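Similar to hydroxylamine oxidoreductase (Kuenenia stuttgartiensis, PDB 6H5L) probably acts as an oxidoreductase, joining a partner cytochrome in a 60-heme reductase complex that offers an extended path for electrons. Local coordinates at residues F71-R76 and E137-R142; E75-C80 and C129-A134; A398-Y403 and K432-G437. All blocks are in the same frame, centred on the assembly; numbering follows the deposited sequence.

Contact 1 (F71-R76 and E137-R142); sequences FIEQER and EKNQIR. With HEC (heme c), chain C.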
loop_
_atom_site.group_PDB
_atom_site.type_symbol
_atom_site.label_atom_id
_atom_site.label_comp_id
_atom_site.label_asym_id
_atom_site.label_seq_id
_atom_site.Cartn_x
_atom_site.Cartn_y
_atom_site.Cartn_z
ATOM N N PHE A 71 8.525 -8.993 48.485
ATOM C CA PHE A 71 7.791 -8.643 47.274
ATOM C C PHE A 71 6.453 -9.366 47.208
ATOM O O PHE A 71 5.491 -8.835 46.639
ATOM C CB PHE A 71 8.638 -8.958 46.043
ATOM C CG PHE A 71 10.058 -8.477 46.147
ATOM C CD1 PHE A 71 10.341 -7.122 46.213
ATOM C CD2 PHE A 71 11.110 -9.378 46.177
ATOM C CE1 PHE A 71 11.644 -6.676 46.312
ATOM C CE2 PHE A 71 12.415 -8.940 46.274
ATOM C CZ PHE A 71 12.683 -7.586 46.342
ATOM N N ILE A 72 6.370 -10.570 47.776
ATOM C CA ILE A 72 5.095 -11.271 47.862
ATOM C C ILE A 72 4.251 -10.718 49.004
ATOM O O ILE A 72 3.034 -10.544 48.864
ATOM C CB ILE A 72 5.328 -12.785 48.021
ATOM C CG1 ILE A 72 6.313 -13.299 46.971
ATOM C CG2 ILE A 72 4.009 -13.544 47.936
ATOM C CD1 ILE A 72 6.756 -14.718 47.218
ATOM N N GLU A 73 4.882 -10.432 50.146
ATOM C CA GLU A 73 4.138 -10.034 51.338
ATOM C C GLU A 73 3.378 -8.731 51.138
ATOM O O GLU A 73 2.284 -8.563 51.686
ATOM C CB GLU A 73 5.094 -9.912 52.525
ATOM C CG GLU A 73 5.221 -11.194 53.335
ATOM C CD GLU A 73 6.470 -11.234 54.190
ATOM O OE1 GLU A 73 7.256 -10.265 54.148
ATOM O OE2 GLU A 73 6.663 -12.242 54.900
ATOM N N GLN A 74 3.921 -7.805 50.350
ATOM C CA GLN A 74 3.249 -6.546 50.066
ATOM C C GLN A 74 2.657 -6.512 48.663
ATOM O O GLN A 74 2.307 -5.431 48.175
ATOM C CB GLN A 74 4.210 -5.376 50.284
ATOM C CG GLN A 74 4.668 -5.243 51.728
ATOM C CD GLN A 74 5.561 -4.041 51.961
ATOM O OE1 GLN A 74 5.377 -2.985 51.354
ATOM N NE2 GLN A 74 6.535 -4.195 52.849
ATOM N N GLU A 75 2.534 -7.677 48.016
ATOM C CA GLU A 75 1.841 -7.815 46.731
ATOM C C GLU A 75 2.396 -6.851 45.685
ATOM O O GLU A 75 1.651 -6.221 44.931
ATOM C CB GLU A 75 0.331 -7.635 46.905
ATOM C CG GLU A 75 -0.297 -8.663 47.838
ATOM C CD GLU A 75 -1.738 -8.350 48.178
ATOM O OE1 GLU A 75 -2.642 -8.842 47.468
ATOM O OE2 GLU A 75 -1.965 -7.605 49.154
ATOM N N ARG A 76 3.722 -6.739 45.639
ATOM C CA ARG A 76 4.391 -5.846 44.691
ATOM C C ARG A 76 4.634 -6.586 43.374
ATOM O O ARG A 76 5.748 -6.985 43.034
ATOM C CB ARG A 76 5.688 -5.316 45.288
ATOM C CG ARG A 76 5.495 -4.468 46.536
ATOM C CD ARG A 76 4.626 -3.253 46.248
ATOM N NE ARG A 76 5.195 -2.414 45.198
ATOM C CZ ARG A 76 6.055 -1.424 45.416
ATOM N NH1 ARG A 76 6.448 -1.144 46.651
ATOM N NH2 ARG A 76 6.522 -0.714 44.398
ATOM N N GLU A 137 0.118 -18.174 50.790
ATOM C CA GLU A 137 0.048 -18.651 52.169
ATOM C C GLU A 137 1.422 -18.641 52.832
ATOM O O GLU A 137 1.581 -18.152 53.958
ATOM C CB GLU A 137 -0.560 -20.055 52.211
ATOM C CG GLU A 137 -2.052 -20.104 51.937
ATOM C CD GLU A 137 -2.634 -21.492 52.130
ATOM O OE1 GLU A 137 -2.114 -22.244 52.982
ATOM O OE2 GLU A 137 -3.605 -21.840 51.425
ATOM N N LYS A 138 2.432 -19.173 52.144
ATOM C CA LYS A 138 3.773 -19.305 52.698
ATOM C C LYS A 138 4.700 -18.155 52.322
ATOM O O LYS A 138 5.810 -18.081 52.860
ATOM C CB LYS A 138 4.398 -20.633 52.246
ATOM C CG LYS A 138 3.606 -21.863 52.672
ATOM C CD LYS A 138 3.488 -22.870 51.537
ATOM C CE LYS A 138 4.816 -23.543 51.237
ATOM N NZ LYS A 138 5.139 -24.594 52.241
ATOM N N ASN A 139 4.271 -17.262 51.429
ATOM C CA ASN A 139 5.076 -16.119 50.992
ATOM C C ASN A 139 6.432 -16.572 50.452
ATOM O O ASN A 139 7.492 -16.121 50.890
ATOM C CB ASN A 139 5.240 -15.100 52.122
ATOM C CG ASN A 139 3.976 -14.300 52.373
ATOM O OD1 ASN A 139 3.280 -13.904 51.438
ATOM N ND2 ASN A 139 3.672 -14.058 53.643
ATOM N N GLN A 140 6.387 -17.483 49.481
ATOM C CA GLN A 140 7.583 -17.994 48.831
ATOM C C GLN A 140 7.319 -18.131 47.338
ATOM O O GLN A 140 6.169 -18.153 46.891
ATOM C CB GLN A 140 8.014 -19.344 49.422
ATOM C CG GLN A 140 8.506 -19.274 50.861
ATOM C CD GLN A 140 8.679 -20.648 51.481
ATOM O OE1 GLN A 140 8.065 -21.619 51.041
ATOM N NE2 GLN A 140 9.520 -20.736 52.506
ATOM N N ILE A 141 8.401 -18.219 46.568
ATOM C CA ILE A 141 8.297 -18.432 45.128
ATOM C C ILE A 141 8.065 -19.914 44.859
ATOM O O ILE A 141 8.569 -20.787 45.577
ATOM C CB ILE A 141 9.552 -17.897 44.406
ATOM C CG1 ILE A 141 9.200 -16.683 43.541
ATOM C CG2 ILE A 141 10.213 -18.974 43.549
ATOM C CD1 ILE A 141 8.639 -15.513 44.315
ATOM N N ARG A 142 7.284 -20.198 43.817
ATOM C CA ARG A 142 6.835 -21.545 43.496
ATOM C C ARG A 142 7.047 -21.827 42.016
ATOM O O ARG A 142 6.872 -20.939 41.174
ATOM C CB ARG A 142 5.350 -21.728 43.843
ATOM C CG ARG A 142 4.820 -23.133 43.619
ATOM C CD ARG A 142 3.392 -23.124 43.087
ATOM N NE ARG A 142 2.520 -22.225 43.837
ATOM C CZ ARG A 142 1.869 -21.195 43.304
ATOM N NH1 ARG A 142 1.978 -20.938 42.008
ATOM N NH2 ARG A 142 1.097 -20.428 44.062
HETATM FE FE HEC C . 12.750 -13.024 41.145
HETATM C CHA HEC C . 14.690 -15.823 40.865
HETATM C CHB HEC C . 9.950 -14.889 40.439
HETATM C CHC HEC C . 10.782 -10.364 41.965
HETATM C CHD HEC C . 15.479 -10.984 40.931
HETATM N NA HEC C . 12.380 -14.998 40.757
HETATM C C1A HEC C . 13.341 -15.983 40.629
HETATM C C2A HEC C . 12.681 -17.206 40.211
HETATM C C3A HEC C . 11.373 -16.946 40.090
HETATM C C4A HEC C . 11.157 -15.554 40.431
HETATM C CMA HEC C . 10.275 -17.944 39.664
HETATM C CAA HEC C . 13.382 -18.559 39.946
HETATM C CBA HEC C . 13.234 -19.514 41.127
HETATM C CGA HEC C . 14.068 -20.741 40.855
HETATM O O1A HEC C . 14.860 -20.721 39.878
HETATM O O2A HEC C . 13.944 -21.738 41.612
HETATM N NB HEC C . 10.734 -12.670 41.127
HETATM C C1B HEC C . 9.750 -13.621 40.939
HETATM C C2B HEC C . 8.488 -13.054 41.370
HETATM C C3B HEC C . 8.717 -11.801 41.783
HETATM C C4B HEC C . 10.135 -11.537 41.643
HETATM C CMB HEC C . 7.126 -13.785 41.315
HETATM C CAB HEC C . 7.686 -10.790 42.332
HETATM C CBB HEC C . 7.131 -11.240 43.701
HETATM N NC HEC C . 13.064 -11.018 41.333
HETATM C C1C HEC C . 12.131 -10.124 41.819
HETATM C C2C HEC C . 12.831 -8.936 42.262
HETATM C C3C HEC C . 14.115 -9.053 41.871
HETATM C C4C HEC C . 14.298 -10.399 41.345
HETATM C CMC HEC C . 12.100 -7.651 42.725
HETATM C CAC HEC C . 15.246 -8.005 42.039
HETATM C CBC HEC C . 15.464 -7.618 43.519
HETATM N ND HEC C . 14.788 -13.359 40.908
HETATM C C1D HEC C . 15.740 -12.342 40.900
HETATM C C2D HEC C . 17.053 -12.951 40.853
HETATM C C3D HEC C . 16.809 -14.467 40.835
HETATM C C4D HEC C . 15.371 -14.623 40.871
HETATM C CMD HEC C . 18.414 -12.229 40.830
HETATM C CAD HEC C . 17.875 -15.585 40.789
HETATM C CBD HEC C . 17.933 -16.256 42.158
HETATM C CGD HEC C . 18.941 -17.374 42.179
HETATM O O1D HEC C . 19.055 -18.047 43.237
HETATM O O2D HEC C . 19.626 -17.597 41.149
#

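Contact 2 (E75-C80 and C129-A134); sequences ERRDLC and CFDCHA. With HEC (heme c), chain D.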
loop_
_atom_site.group_PDB
_atom_site.type_symbol
_atom_site.label_atom_id
_atom_site.label_comp_id
_atom_site.label_asym_id
_atom_site.label_seq_id
_atom_site.Cartn_x
_atom_site.Cartn_y
_atom_site.Cartn_z
ATOM N N GLU A 75 2.534 -7.677 48.016
ATOM C CA GLU A 75 1.841 -7.815 46.731
ATOM C C GLU A 75 2.396 -6.851 45.685
ATOM O O GLU A 75 1.651 -6.221 44.931
ATOM C CB GLU A 75 0.331 -7.635 46.905
ATOM C CG GLU A 75 -0.297 -8.663 47.838
ATOM C CD GLU A 75 -1.738 -8.350 48.178
ATOM O OE1 GLU A 75 -2.642 -8.842 47.468
ATOM O OE2 GLU A 75 -1.965 -7.605 49.154
ATOM N N ARG A 76 3.722 -6.739 45.639
ATOM C CA ARG A 76 4.391 -5.846 44.691
ATOM C C ARG A 76 4.634 -6.586 43.374
ATOM O O ARG A 76 5.748 -6.985 43.034
ATOM C CB ARG A 76 5.688 -5.316 45.288
ATOM C CG ARG A 76 5.495 -4.468 46.536
ATOM C CD ARG A 76 4.626 -3.253 46.248
ATOM N NE ARG A 76 5.195 -2.414 45.198
ATOM C CZ ARG A 76 6.055 -1.424 45.416
ATOM N NH1 ARG A 76 6.448 -1.144 46.651
ATOM N NH2 ARG A 76 6.522 -0.714 44.398
ATOM N N ARG A 77 3.539 -6.776 42.633
ATOM C CA ARG A 77 3.645 -7.363 41.301
ATOM C C ARG A 77 4.525 -6.518 40.391
ATOM O O ARG A 77 5.229 -7.056 39.528
ATOM C CB ARG A 77 2.255 -7.528 40.688
ATOM C CG ARG A 77 1.344 -8.472 41.451
ATOM C CD ARG A 77 -0.071 -8.447 40.893
ATOM N NE ARG A 77 -0.879 -9.551 41.402
ATOM C CZ ARG A 77 -1.474 -9.558 42.591
ATOM N NH1 ARG A 77 -1.351 -8.518 43.403
ATOM N NH2 ARG A 77 -2.190 -10.608 42.971
ATOM N N ASP A 78 4.510 -5.198 40.579
ATOM C CA ASP A 78 5.296 -4.315 39.723
ATOM C C ASP A 78 6.790 -4.575 39.869
ATOM O O ASP A 78 7.533 -4.504 38.884
ATOM C CB ASP A 78 4.976 -2.855 40.045
ATOM C CG ASP A 78 5.314 -2.491 41.477
ATOM O OD1 ASP A 78 5.076 -3.322 42.378
ATOM O OD2 ASP A 78 5.824 -1.374 41.702
ATOM N N LEU A 79 7.248 -4.893 41.083
ATOM C CA LEU A 79 8.679 -5.082 41.298
ATOM C C LEU A 79 9.187 -6.365 40.658
ATOM O O LEU A 79 10.372 -6.449 40.312
ATOM C CB LEU A 79 8.994 -5.072 42.795
ATOM C CG LEU A 79 8.883 -3.700 43.465
ATOM C CD1 LEU A 79 9.103 -3.808 44.964
ATOM C CD2 LEU A 79 9.871 -2.726 42.839
ATOM N N CYS A 80 8.323 -7.373 40.507
ATOM C CA CYS A 80 8.707 -8.570 39.763
ATOM C C CYS A 80 9.149 -8.210 38.354
ATOM O O CYS A 80 10.173 -8.703 37.868
ATOM C CB CYS A 80 7.544 -9.562 39.705
ATOM S SG CYS A 80 6.644 -9.802 41.254
ATOM N N CYS A 129 3.401 -12.750 36.634
ATOM C CA CYS A 129 4.336 -13.639 37.317
ATOM C C CYS A 129 3.851 -13.972 38.719
ATOM O O CYS A 129 4.064 -15.082 39.216
ATOM C CB CYS A 129 5.723 -12.996 37.384
ATOM S SG CYS A 129 6.005 -11.651 36.210
ATOM N N PHE A 130 3.200 -13.008 39.373
ATOM C CA PHE A 130 2.622 -13.248 40.689
ATOM C C PHE A 130 1.606 -14.383 40.644
ATOM O O PHE A 130 1.547 -15.211 41.560
ATOM C CB PHE A 130 1.968 -11.963 41.195
ATOM C CG PHE A 130 2.023 -11.794 42.684
ATOM C CD1 PHE A 130 1.049 -12.350 43.494
ATOM C CD2 PHE A 130 3.038 -11.057 43.272
ATOM C CE1 PHE A 130 1.093 -12.188 44.864
ATOM C CE2 PHE A 130 3.089 -10.890 44.642
ATOM C CZ PHE A 130 2.114 -11.457 45.439
ATOM N N ASP A 131 0.799 -14.436 39.580
ATOM C CA ASP A 131 -0.279 -15.419 39.502
ATOM C C ASP A 131 0.261 -16.842 39.396
ATOM O O ASP A 131 -0.331 -17.779 39.950
ATOM C CB ASP A 131 -1.188 -15.102 38.316
ATOM C CG ASP A 131 -1.880 -13.756 38.450
ATOM O OD1 ASP A 131 -2.449 -13.475 39.526
ATOM O OD2 ASP A 131 -1.849 -12.971 37.478
ATOM N N CYS A 132 1.381 -17.025 38.695
ATOM C CA CYS A 132 1.940 -18.351 38.469
ATOM C C CYS A 132 3.016 -18.748 39.470
ATOM O O CYS A 132 3.236 -19.948 39.664
ATOM C CB CYS A 132 2.538 -18.445 37.058
ATOM S SG CYS A 132 1.345 -18.698 35.720
ATOM N N HIS A 133 3.685 -17.790 40.114
ATOM C CA HIS A 133 4.860 -18.101 40.917
ATOM C C HIS A 133 4.739 -17.774 42.398
ATOM O O HIS A 133 5.474 -18.367 43.193
ATOM C CB HIS A 133 6.097 -17.371 40.368
ATOM C CG HIS A 133 6.588 -17.909 39.059
ATOM N ND1 HIS A 133 7.213 -19.133 38.944
ATOM C CD2 HIS A 133 6.556 -17.385 37.811
ATOM C CE1 HIS A 133 7.539 -19.341 37.682
ATOM N NE2 HIS A 133 7.151 -18.296 36.973
ATOM N N ALA A 134 3.854 -16.863 42.795
ATOM C CA ALA A 134 3.833 -16.351 44.162
ATOM C C ALA A 134 2.895 -17.196 45.019
ATOM O O ALA A 134 1.671 -17.118 44.880
ATOM C CB ALA A 134 3.418 -14.883 44.179
HETATM FE FE HEC D . 7.723 -18.272 35.055
HETATM C CHA HEC D . 9.689 -21.029 35.489
HETATM C CHB HEC D . 10.449 -16.258 35.791
HETATM C CHC HEC D . 5.753 -15.485 34.870
HETATM C CHD HEC D . 4.950 -20.248 34.448
HETATM N NA HEC D . 9.702 -18.579 35.525
HETATM C C1A HEC D . 10.294 -19.812 35.699
HETATM C C2A HEC D . 11.666 -19.617 36.123
HETATM C C3A HEC D . 11.872 -18.290 36.214
HETATM C C4A HEC D . 10.645 -17.619 35.835
HETATM C CMA HEC D . 13.157 -17.538 36.630
HETATM C CAA HEC D . 12.640 -20.787 36.429
HETATM C CBA HEC D . 13.992 -20.687 35.723
HETATM C CGA HEC D . 13.834 -20.577 34.231
HETATM O O1A HEC D . 13.142 -21.438 33.629
HETATM O O2A HEC D . 14.418 -19.635 33.640
HETATM N NB HEC D . 8.038 -16.257 35.319
HETATM C C1B HEC D . 9.247 -15.630 35.552
HETATM C C2B HEC D . 9.030 -14.199 35.488
HETATM C C3B HEC D . 7.733 -13.985 35.245
HETATM C C4B HEC D . 7.088 -15.277 35.125
HETATM C CMB HEC D . 10.123 -13.131 35.704
HETATM C CAB HEC D . 7.020 -12.623 35.089
HETATM C CBB HEC D . 7.444 -11.936 33.771
HETATM N NC HEC D . 5.729 -17.940 34.719
HETATM C C1C HEC D . 5.125 -16.698 34.700
HETATM C C2C HEC D . 3.739 -16.872 34.319
HETATM C C3C HEC D . 3.482 -18.188 34.339
HETATM C C4C HEC D . 4.747 -18.885 34.502
HETATM C CMC HEC D . 2.690 -15.738 34.365
HETATM C CAC HEC D . 2.108 -18.858 34.093
HETATM C CBC HEC D . 1.569 -18.573 32.677
HETATM N ND HEC D . 7.355 -20.315 35.034
HETATM C C1D HEC D . 6.155 -20.898 34.625
HETATM C C2D HEC D . 6.379 -22.312 34.417
HETATM C C3D HEC D . 7.857 -22.542 34.739
HETATM C C4D HEC D . 8.381 -21.254 35.117
HETATM C CMD HEC D . 5.366 -23.382 33.962
HETATM C CAD HEC D . 8.621 -23.879 34.688
HETATM C CBD HEC D . 8.233 -24.684 35.920
HETATM C CGD HEC D . 9.137 -25.876 36.050
HETATM O O1D HEC D . 9.910 -26.154 35.097
HETATM O O2D HEC D . 9.079 -26.543 37.113
#

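Contact 3 (A398-Y403 and K432-G437); sequences ANRDPY and KFPVVG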
loop_
_atom_site.group_PDB
_atom_site.type_symbol
_atom_site.label_atom_id
_atom_site.label_comp_id
_atom_site.label_asym_id
_atom_site.label_seq_id
_atom_site.Cartn_x
_atom_site.Cartn_y
_atom_site.Cartn_z
ATOM N N ALA A 398 24.798 -67.679 38.343
ATOM C CA ALA A 398 25.437 -67.810 39.645
ATOM C C ALA A 398 26.697 -66.961 39.760
ATOM O O ALA A 398 27.006 -66.464 40.848
ATOM C CB ALA A 398 25.766 -69.278 39.922
ATOM N N ASN A 399 27.423 -66.769 38.660
ATOM C CA ASN A 399 28.692 -66.047 38.659
ATOM C C ASN A 399 28.571 -64.684 37.982
ATOM O O ASN A 399 29.471 -64.245 37.262
ATOM C CB ASN A 399 29.784 -66.879 37.993
ATOM C CG ASN A 399 30.111 -68.138 38.771
ATOM O OD1 ASN A 399 29.630 -69.224 38.447
ATOM N ND2 ASN A 399 30.927 -67.997 39.810
ATOM N N ARG A 400 27.451 -64.000 38.205
ATOM C CA ARG A 400 27.263 -62.647 37.702
ATOM C C ARG A 400 26.304 -61.919 38.631
ATOM O O ARG A 400 25.625 -62.531 39.461
ATOM C CB ARG A 400 26.751 -62.646 36.255
ATOM C CG ARG A 400 25.297 -63.058 36.086
ATOM C CD ARG A 400 24.949 -63.178 34.610
ATOM N NE ARG A 400 23.519 -63.025 34.359
ATOM C CZ ARG A 400 22.982 -62.949 33.146
ATOM N NH1 ARG A 400 23.757 -63.012 32.071
ATOM N NH2 ARG A 400 21.671 -62.807 33.004
ATOM N N ASP A 401 26.261 -60.594 38.486
ATOM C CA ASP A 401 25.404 -59.782 39.333
ATOM C C ASP A 401 23.940 -60.183 39.155
ATOM O O ASP A 401 23.533 -60.626 38.076
ATOM C CB ASP A 401 25.575 -58.299 39.009
ATOM C CG ASP A 401 26.733 -57.667 39.753
ATOM O OD1 ASP A 401 27.390 -58.376 40.545
ATOM O OD2 ASP A 401 26.989 -56.461 39.543
ATOM N N PRO A 402 23.128 -60.045 40.201
ATOM C CA PRO A 402 21.703 -60.374 40.072
ATOM C C PRO A 402 20.940 -59.338 39.265
ATOM O O PRO A 402 21.529 -58.379 38.756
ATOM C CB PRO A 402 21.223 -60.414 41.529
ATOM C CG PRO A 402 22.140 -59.477 42.239
ATOM C CD PRO A 402 23.480 -59.635 41.573
ATOM N N TYR A 403 19.632 -59.536 39.136
ATOM C CA TYR A 403 18.781 -58.540 38.502
ATOM C C TYR A 403 18.927 -57.207 39.236
ATOM O O TYR A 403 19.102 -57.193 40.460
ATOM C CB TYR A 403 17.324 -59.011 38.517
ATOM C CG TYR A 403 16.362 -58.155 37.723
ATOM C CD1 TYR A 403 16.203 -58.338 36.355
ATOM C CD2 TYR A 403 15.608 -57.169 38.343
ATOM C CE1 TYR A 403 15.321 -57.559 35.627
ATOM C CE2 TYR A 403 14.724 -56.385 37.625
ATOM C CZ TYR A 403 14.584 -56.585 36.266
ATOM O OH TYR A 403 13.705 -55.807 35.546
ATOM N N LYS A 432 19.071 -63.970 41.364
ATOM C CA LYS A 432 20.182 -64.582 40.636
ATOM C C LYS A 432 19.663 -65.468 39.499
ATOM O O LYS A 432 19.954 -66.660 39.409
ATOM C CB LYS A 432 21.071 -65.364 41.597
ATOM C CG LYS A 432 21.963 -64.486 42.458
ATOM C CD LYS A 432 23.429 -64.705 42.120
ATOM C CE LYS A 432 24.296 -63.575 42.648
ATOM N NZ LYS A 432 25.725 -63.759 42.271
ATOM N N PHE A 433 18.883 -64.850 38.614
ATOM C CA PHE A 433 18.326 -65.527 37.452
ATOM C C PHE A 433 18.182 -64.521 36.321
ATOM O O PHE A 433 18.063 -63.317 36.580
ATOM C CB PHE A 433 16.967 -66.172 37.764
ATOM C CG PHE A 433 16.013 -65.268 38.496
ATOM C CD1 PHE A 433 15.317 -64.274 37.825
ATOM C CD2 PHE A 433 15.802 -65.424 39.855
ATOM C CE1 PHE A 433 14.439 -63.446 38.501
ATOM C CE2 PHE A 433 14.924 -64.602 40.534
ATOM C CZ PHE A 433 14.242 -63.612 39.857
ATOM N N PRO A 434 18.195 -64.971 35.069
ATOM C CA PRO A 434 18.023 -64.043 33.950
ATOM C C PRO A 434 16.568 -63.651 33.748
ATOM O O PRO A 434 15.642 -64.420 34.014
ATOM C CB PRO A 434 18.543 -64.838 32.742
ATOM C CG PRO A 434 19.254 -66.027 33.313
ATOM C CD PRO A 434 18.560 -66.318 34.601
ATOM N N VAL A 435 16.382 -62.424 33.267
ATOM C CA VAL A 435 15.073 -61.901 32.891
ATOM C C VAL A 435 15.202 -61.387 31.463
ATOM O O VAL A 435 15.935 -60.424 31.212
ATOM C CB VAL A 435 14.593 -60.791 33.834
ATOM C CG1 VAL A 435 13.212 -60.319 33.425
ATOM C CG2 VAL A 435 14.588 -61.283 35.275
ATOM N N VAL A 436 14.492 -62.020 30.532
ATOM C CA VAL A 436 14.712 -61.824 29.105
ATOM C C VAL A 436 13.414 -61.406 28.430
ATOM O O VAL A 436 12.350 -61.973 28.700
ATOM C CB VAL A 436 15.270 -63.104 28.448
ATOM C CG1 VAL A 436 15.408 -62.917 26.947
ATOM C CG2 VAL A 436 16.601 -63.486 29.070
ATOM N N GLY A 437 13.498 -60.403 27.562
ATOM C CA GLY A 437 12.353 -60.009 26.724
ATOM C C GLY A 437 11.509 -58.836 27.169
ATOM O O GLY A 437 11.801 -58.237 28.177
#

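Contact 1 (F71-R76 and E137-R142)
Ile72, near the end of helix 69-73, packs against Ile141 and the backbone of Gln140 on the short strand 140-141, an apolar contact in the wall of a heme c pocket. The two isoleucine chains meet obliquely through their terminal methyls, Ile72 CD1 lying 3.6 Å from Ile141 CD1. The same Ile72 CD1 also rests on the peptide carbon C of Gln140, at 3.5 Å. It gets there because CG1 stands opposite the carbonyl carbon (chi1 -50°) and the chain then runs on extended (chi2 170°), which puts CD1 against Gln140 and Ile141. No hydrogen bond links 71-76 with 137-142, so the fit depends on shape.

Both backbones turn sharply next to the contact. Helix 69-73 ends in a Schellman motif: Arg76 N bonds to Phe71 O at 2.9 Å, Glu75 N bonds to Ile72 O at 3.0 Å, and Glu75 takes the positive-phi position. On the other side, Asn139 and Gln140 both face Asp135, a G1 beta bulge in the antiparallel pair of strands 134-135 and 140-141.

The heme in chain C brings the pieces together from one side of its porphyrin. Ile141 CG1 sits above the macrocycle's edge, 3.7 Å from CHB, with Tyr60 and His68 packing against the same side chain. Phe71 presents a ring face to the heme methyl CMC, which stands 3.6 Å above that ring's plane and over its centre; the other packing of Phe71 includes Ile79 of the partner cytochrome chain. On the solvent side Glu73 and Asn139 carry the contact on: the extended chain of Glu73 crosses the Asn139 side chain at about a right angle, and Asn139 also slides past Ile72 in the opposite direction.

Contact 2 (E75-C80 and C129-A134)
Arg76 NH2 donates to Asp78 OD2 at 2.9 Å in an almost straight bond (N-H...O 175°), while Arg76 NE reaches Asp78 OD1 at 3.0 Å. The guanidinium thus takes the carboxylate side-on, each oxygen offering its syn lone pair, and both acceptors lie close to the guanidinium plane, which fixes its rotation. Leu79 CD1 stands over the centre of one guanidinium face. The salt bridge lies within 75-80, and Arg76 NH1 makes a further one to Asp82 of a partner cytochrome chain.

The contact between the segments is carried by Phe130. Arg77 crosses its ring at about a right angle: CG reaches Phe130 CB at 3.6 Å, and the guanidinium makes an off-centre cation-pi contact, its CZ 4.4 Å from the ring centroid and 30° off the normal. Ala134 CB covers the centre of the opposite face, and Cys80 SG approaches the ring edge. Phe130 is one of the two variable positions of a CxxCH heme-binding motif. Cys129 SG and Cys132 SG are each bonded to vinyl-derived carbons of the chain D heme c, and His133 NE2 binds its iron at 2.0 Å, with His216 as the second protein ligand. Cys80 SG carries a thioether to CAB of the chain C heme, so helices 77-87 and 129-133 bring two hemes into neighbouring positions.

A leucine in place of Arg77 has no guanidinium, and the ring face of Phe130 turned from Ala134 would probably lose its cation-pi partner and be less well covered. The distance from Arg77 NH2 to Asp131 OD1, 4.5 Å, is beyond a salt bridge; Asp131 is held instead by the backbone N of His128 at OD2 and by Arg122 at OD1.

Contact 3 (A398-Y403 and K432-G437)
Tyr403 and Val435 form the close-fitting end of this loop-to-loop contact, while Lys432 spans its looser end, where Ala398 is exposed. At the close end Val435 CG2 lies 3.5 Å from Tyr403 CD1, and Val435 CB is 3.8 Å from Tyr403 CE1, so the valine meets the CD1-CE1 side of the ring, the two side chains crossing obliquely. CG anti to the backbone N (chi1 -172°) sets the ring of Tyr403 where CD1 and CE1 meet Val435. Its hydroxyl is hydrogen-bonded to the carbonyl O of Leu440, and Tyr443 meets the ring edge-to-face.

Between the two ends, buried Arg400 sends an extended chain across Pro434 at about a right angle. Arg400 NH2 comes to 3.7 Å from Pro434 CB, a van der Waals contact; the charge itself is met by Glu457, which bridges to Arg400 NH1. Neither segment is regular: 398-403 follows the long helix 356-389, while the segment 432-437 comes after helix 420-429, so the contact ties two connecting loops together within this helical part of the chain. Pro434 also packs on Ile388 of helix 356-389 and on Glu457 of helix 455-476, which places the loops against the long helices.

At the other end the bonding is polar. Lys432 bends at chi2 (-114°), then runs out straight so that NZ reaches two backbone carbonyls of the facing loop. The bond from Lys432 NZ to Arg400 O is 3.1 Å, with the nitrogen above the carbonyl plane at a C=O...N angle of 143°; the one from Lys432 NZ to Ala398 O, 3.3 Å, is weak. Along the way Lys432 CE passes Pro402 CD at 4.2 Å, a slacker approach than that of Val435 to Tyr403.

Contacts 1 and 2 are neighbours, their centres about 8 Å apart, whereas contact 3 lies about 53 Å from contact 1 and 54 Å from contact 2, centre to centre. The first two share Glu75 and Arg76 at the turn joining helices 69-73 and 77-87, and Arg142 N, just after the strand of contact 1, probably hydrogen-bonds to His133 O of contact 2. All three are partly buried, but the chemistry differs. Methyl groups and heme carbons dominate contact 1; covalent heme links and a cation-pi pair mark contact 2, and the chain C heme serves both. Contact 3 touches no heme and joins loops through one lysine-to-carbonyl bond and a weak second, beside an aromatic-aliphatic patch.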